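Local coordinates for CBS domain-containing predicted protein TM0935 (Thermotoga maritima, PDB 1O50) that is of unknown function but folds as a tandem pair of CBS domains, and so probably binds a regulatory ligand such as an adenine nucleotide, at residues T27-V39 and R92-D104. Sequence-based numbering, arbitrary orientation.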
loop_
_atom_site.group_PDB
_atom_site.type_symbol
_atom_site.label_atom_id
_atom_site.label_comp_id
_atom_site.label_asym_id
_atom_site.label_seq_id
_atom_site.Cartn_x
_atom_site.Cartn_y
_atom_site.Cartn_z
ATOM N N THR A 27 12.613 5.761 -3.857
ATOM C CA THR A 27 12.482 7.130 -3.382
ATOM C C THR A 27 13.253 7.319 -2.108
ATOM O O THR A 27 12.864 6.799 -1.074
ATOM C CB THR A 27 11.028 7.447 -3.087
ATOM O OG1 THR A 27 10.313 7.462 -4.323
ATOM C CG2 THR A 27 10.880 8.865 -2.513
ATOM N N VAL A 28 14.302 8.117 -2.202
ATOM C CA VAL A 28 15.272 8.293 -1.144
ATOM C C VAL A 28 15.414 9.793 -0.739
ATOM O O VAL A 28 15.752 10.643 -1.577
ATOM C CB VAL A 28 16.688 7.829 -1.599
ATOM C CG1 VAL A 28 17.618 7.823 -0.431
ATOM C CG2 VAL A 28 16.654 6.452 -2.213
ATOM N N VAL A 29 15.219 10.052 0.564
ATOM C CA VAL A 29 15.316 11.368 1.185
ATOM C C VAL A 29 16.453 11.386 2.215
ATOM O O VAL A 29 17.069 10.365 2.497
ATOM C CB VAL A 29 13.977 11.784 1.850
ATOM C CG1 VAL A 29 12.846 11.843 0.797
ATOM C CG2 VAL A 29 13.582 10.856 2.932
ATOM N N GLU A 30 16.751 12.586 2.697
ATOM C CA GLU A 30 17.736 12.849 3.747
ATOM C C GLU A 30 17.012 13.005 5.079
ATOM O O GLU A 30 15.817 13.196 5.101
ATOM C CB GLU A 30 18.479 14.147 3.435
ATOM C CG GLU A 30 19.379 14.113 2.197
ATOM C CD GLU A 30 20.639 13.285 2.375
ATOM O OE1 GLU A 30 20.813 12.303 1.609
ATOM O OE2 GLU A 30 21.471 13.596 3.273
ATOM N N GLU A 31 17.737 12.962 6.181
ATOM C CA GLU A 31 17.140 13.012 7.528
ATOM C C GLU A 31 16.396 14.324 7.840
ATOM O O GLU A 31 15.402 14.338 8.605
ATOM C CB GLU A 31 18.240 12.773 8.573
ATOM C CG GLU A 31 18.688 11.331 8.672
ATOM C CD GLU A 31 19.841 11.161 9.637
ATOM O OE1 GLU A 31 20.397 12.161 10.112
ATOM O OE2 GLU A 31 20.202 10.027 9.936
ATOM N N ASP A 32 16.862 15.421 7.245
ATOM C CA ASP A 32 16.251 16.740 7.475
ATOM C C ASP A 32 15.238 17.122 6.410
ATOM O O ASP A 32 14.814 18.265 6.340
ATOM C CB ASP A 32 17.302 17.850 7.582
ATOM C CG ASP A 32 18.073 18.074 6.287
ATOM O OD1 ASP A 32 17.922 17.304 5.338
ATOM O OD2 ASP A 32 18.871 19.008 6.120
ATOM N N THR A 33 14.869 16.167 5.567
ATOM C CA THR A 33 13.878 16.385 4.533
ATOM C C THR A 33 12.501 16.610 5.184
ATOM O O THR A 33 12.059 15.775 5.967
ATOM C CB THR A 33 13.846 15.176 3.577
ATOM O OG1 THR A 33 15.107 15.054 2.856
ATOM C CG2 THR A 33 12.794 15.428 2.511
ATOM N N PRO A 34 11.855 17.749 4.902
ATOM C CA PRO A 34 10.542 18.026 5.458
ATOM C C PRO A 34 9.473 17.042 4.997
ATOM O O PRO A 34 9.491 16.569 3.893
ATOM C CB PRO A 34 10.237 19.435 4.941
ATOM C CG PRO A 34 11.569 20.019 4.677
ATOM C CD PRO A 34 12.362 18.886 4.103
ATOM N N ILE A 35 8.509 16.770 5.866
ATOM C CA ILE A 35 7.508 15.767 5.584
ATOM C C ILE A 35 6.709 16.195 4.393
ATOM O O ILE A 35 6.366 15.366 3.537
ATOM C CB ILE A 35 6.639 15.544 6.815
ATOM C CG1 ILE A 35 7.485 14.828 7.872
ATOM C CG2 ILE A 35 5.391 14.739 6.468
ATOM C CD1 ILE A 35 6.803 14.663 9.258
ATOM N N GLU A 36 6.448 17.493 4.273
ATOM C CA GLU A 36 5.743 17.976 3.072
ATOM C C GLU A 36 6.525 17.591 1.773
ATOM O O GLU A 36 5.932 17.190 0.775
ATOM C CB GLU A 36 5.484 19.466 3.157
ATOM C CG GLU A 36 4.628 19.931 1.980
ATOM C CD GLU A 36 4.263 21.416 1.922
ATOM O OE1 GLU A 36 4.407 22.132 2.904
ATOM O OE2 GLU A 36 3.788 21.886 0.846
ATOM N N GLU A 37 7.849 17.654 1.793
ATOM C CA GLU A 37 8.627 17.272 0.586
ATOM C C GLU A 37 8.559 15.752 0.368
ATOM O O GLU A 37 8.591 15.256 -0.722
ATOM C CB GLU A 37 10.050 17.729 0.714
ATOM C CG GLU A 37 10.899 17.490 -0.532
ATOM C CD GLU A 37 12.339 17.965 -0.357
ATOM O OE1 GLU A 37 12.582 18.835 0.525
ATOM O OE2 GLU A 37 13.230 17.466 -1.114
ATOM N N ILE A 38 8.435 14.990 1.440
ATOM C CA ILE A 38 8.284 13.539 1.315
ATOM C C ILE A 38 7.000 13.213 0.621
ATOM O O ILE A 38 6.982 12.404 -0.312
ATOM C CB ILE A 38 8.322 12.865 2.703
ATOM C CG1 ILE A 38 9.698 13.103 3.268
ATOM C CG2 ILE A 38 8.012 11.375 2.551
ATOM C CD1 ILE A 38 9.977 12.576 4.694
ATOM N N VAL A 39 5.927 13.904 1.020
ATOM C CA VAL A 39 4.657 13.815 0.334
ATOM C C VAL A 39 4.769 14.226 -1.142
ATOM O O VAL A 39 4.238 13.551 -2.025
ATOM C CB VAL A 39 3.579 14.621 1.133
ATOM C CG1 VAL A 39 2.330 14.700 0.400
ATOM C CG2 VAL A 39 3.336 13.987 2.490
ATOM N N ARG A 92 4.883 14.244 19.617
ATOM C CA ARG A 92 4.550 15.438 18.878
ATOM C C ARG A 92 5.628 15.712 17.838
ATOM O O ARG A 92 6.832 15.617 18.138
ATOM C CB ARG A 92 4.433 16.583 19.880
ATOM C CG ARG A 92 4.209 17.943 19.283
ATOM C CD ARG A 92 4.118 19.043 20.329
ATOM N NE ARG A 92 3.865 20.318 19.644
ATOM C CZ ARG A 92 3.508 21.439 20.248
ATOM N NH1 ARG A 92 3.379 21.493 21.566
ATOM N NH2 ARG A 92 3.301 22.516 19.521
ATOM N N LEU A 93 5.208 16.088 16.631
ATOM C CA LEU A 93 6.133 16.524 15.609
ATOM C C LEU A 93 6.591 17.954 15.921
ATOM O O LEU A 93 5.780 18.803 16.282
ATOM C CB LEU A 93 5.485 16.451 14.239
ATOM C CG LEU A 93 5.067 15.052 13.791
ATOM C CD1 LEU A 93 4.348 15.175 12.476
ATOM C CD2 LEU A 93 6.283 14.135 13.672
ATOM N N ILE A 94 7.898 18.193 15.786
ATOM C CA ILE A 94 8.503 19.508 16.014
ATOM C C ILE A 94 9.164 20.053 14.717
ATOM O O ILE A 94 8.726 21.067 14.162
ATOM C CB ILE A 94 9.529 19.399 17.193
ATOM C CG1 ILE A 94 8.874 18.766 18.437
ATOM C CG2 ILE A 94 10.136 20.742 17.542
ATOM C CD1 ILE A 94 7.966 19.681 19.219
ATOM N N ALA A 95 10.205 19.381 14.240
ATOM C CA ALA A 95 10.868 19.726 12.961
ATOM C C ALA A 95 10.002 19.361 11.743
ATOM O O ALA A 95 10.080 20.007 10.669
ATOM C CB ALA A 95 12.246 19.037 12.894
ATOM N N LYS A 96 9.100 18.386 11.935
ATOM C CA LYS A 96 8.333 17.773 10.863
ATOM C C LYS A 96 9.253 17.339 9.705
ATOM O O LYS A 96 9.169 17.823 8.589
ATOM C CB LYS A 96 7.211 18.724 10.428
ATOM C CG LYS A 96 6.225 19.046 11.591
ATOM C CD LYS A 96 5.757 20.504 11.561
ATOM C CE LYS A 96 5.007 20.820 12.838
ATOM N NZ LYS A 96 4.431 22.210 12.852
ATOM N N ASN A 97 10.165 16.436 9.995
ATOM C CA ASN A 97 11.056 15.929 8.964
ATOM C C ASN A 97 11.164 14.387 8.998
ATOM O O ASN A 97 10.597 13.731 9.878
ATOM C CB ASN A 97 12.416 16.646 8.991
ATOM C CG ASN A 97 13.230 16.402 10.289
ATOM O OD1 ASN A 97 13.151 15.361 10.926
ATOM N ND2 ASN A 97 14.061 17.357 10.619
ATOM N N ALA A 98 11.866 13.832 8.020
ATOM C CA ALA A 98 12.084 12.402 7.950
ATOM C C ALA A 98 12.665 11.796 9.222
ATOM O O ALA A 98 12.213 10.734 9.656
ATOM C CB ALA A 98 13.028 12.102 6.788
ATOM N N SER A 99 13.656 12.421 9.842
ATOM C CA SER A 99 14.294 11.769 11.014
ATOM C C SER A 99 13.398 11.581 12.248
ATOM O O SER A 99 13.697 10.755 13.130
ATOM C CB SER A 99 15.605 12.463 11.412
ATOM O OG SER A 99 15.380 13.775 11.831
ATOM N N GLU A 100 12.344 12.380 12.346
ATOM C CA GLU A 100 11.399 12.289 13.456
ATOM C C GLU A 100 10.446 11.129 13.312
ATOM O O GLU A 100 9.892 10.648 14.330
ATOM C CB GLU A 100 10.540 13.561 13.527
ATOM C CG GLU A 100 11.254 14.789 14.037
ATOM C CD GLU A 100 10.350 16.011 14.245
ATOM O OE1 GLU A 100 9.382 16.254 13.456
ATOM O OE2 GLU A 100 10.689 16.785 15.173
ATOM N N ILE A 101 10.163 10.752 12.062
ATOM C CA ILE A 101 9.267 9.623 11.759
ATOM C C ILE A 101 9.880 8.312 11.186
ATOM O O ILE A 101 9.161 7.324 11.093
ATOM C CB ILE A 101 8.094 10.091 10.867
ATOM C CG1 ILE A 101 8.532 10.609 9.517
ATOM C CG2 ILE A 101 7.355 11.178 11.589
ATOM C CD1 ILE A 101 7.368 10.704 8.495
ATOM N N MET A 102 11.159 8.291 10.808
ATOM C CA MET A 102 11.729 7.122 10.145
ATOM C C MET A 102 11.778 5.945 11.101
ATOM O O MET A 102 11.894 6.135 12.287
ATOM C CB MET A 102 13.101 7.430 9.568
ATOM C CG MET A 102 14.201 7.751 10.535
ATOM S SD MET A 102 15.674 8.246 9.631
ATOM C CE MET A 102 16.904 7.944 10.866
ATOM N N LEU A 103 11.614 4.732 10.577
ATOM C CA LEU A 103 11.704 3.496 11.368
ATOM C C LEU A 103 12.967 2.806 10.950
ATOM O O LEU A 103 13.540 3.104 9.902
ATOM C CB LEU A 103 10.511 2.580 11.060
ATOM C CG LEU A 103 9.124 3.162 11.315
ATOM C CD1 LEU A 103 8.042 2.373 10.551
ATOM C CD2 LEU A 103 8.794 3.203 12.747
ATOM N N ASP A 104 13.436 1.899 11.798
ATOM C CA ASP A 104 14.595 1.112 11.493
ATOM C C ASP A 104 14.349 0.375 10.205
ATOM O O ASP A 104 13.309 -0.264 10.061
ATOM C CB ASP A 104 14.839 0.093 12.594
ATOM C CG ASP A 104 15.265 0.733 13.889
ATOM O OD1 ASP A 104 15.718 1.905 13.868
ATOM O OD2 ASP A 104 15.192 0.130 14.989
HETATM O O HOH W 1 14.383 19.558 8.612
#
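A98 turns its methyl group into the bend of 27-39: CB lies 3.7 Å from I38 CD1, with V29 CG2 and the carbonyl oxygen of E30 close by. Its amide donates to T33 O (2.8 Å), arriving nearly along the C=O axis. I35 N in turn donates to K96 O from 39° out of that carbonyl plane, so P34 and N97, which lie between these bonds, form a single beta bridge. S99 N meets E31 O in the carbonyl plane, on a lone pair, at 2.9 Å. The type I turn E30-T33 is thus fastened to the first turn of the short helix 98-101.

N97, the N-cap of that helix, has CG between its backbone N and carbonyl carbon (chi1 65°). There OD1 accepts S99 OG (2.9 Å) and, weakly, E100 N, while ND2 donates to a water that donates to D32 O. With an alanine here, S99 OG is likely to lose its acceptor, the helix start its weak side-chain cap, and D32 O its water-mediated link to this side chain.

I35 lays its extended side chain alongside the K96 backbone, CG1 3.5 Å from K96 O, and its CD1 ends 4.1 Å from both L93 CD1 and I101 CD1. E31 OE2 approaches M102 CE at 4.0 Å, the two chains crossing obliquely.

I38 and I101 both rest on I63 of strand 58-64, and I35 and I101 on L68 of helix 65-77, while W152 of the second subunit packs on I35 and L93. The contact ties the turn between strand 27-29 and helix 35-44 to segment 92-104, far along the chain.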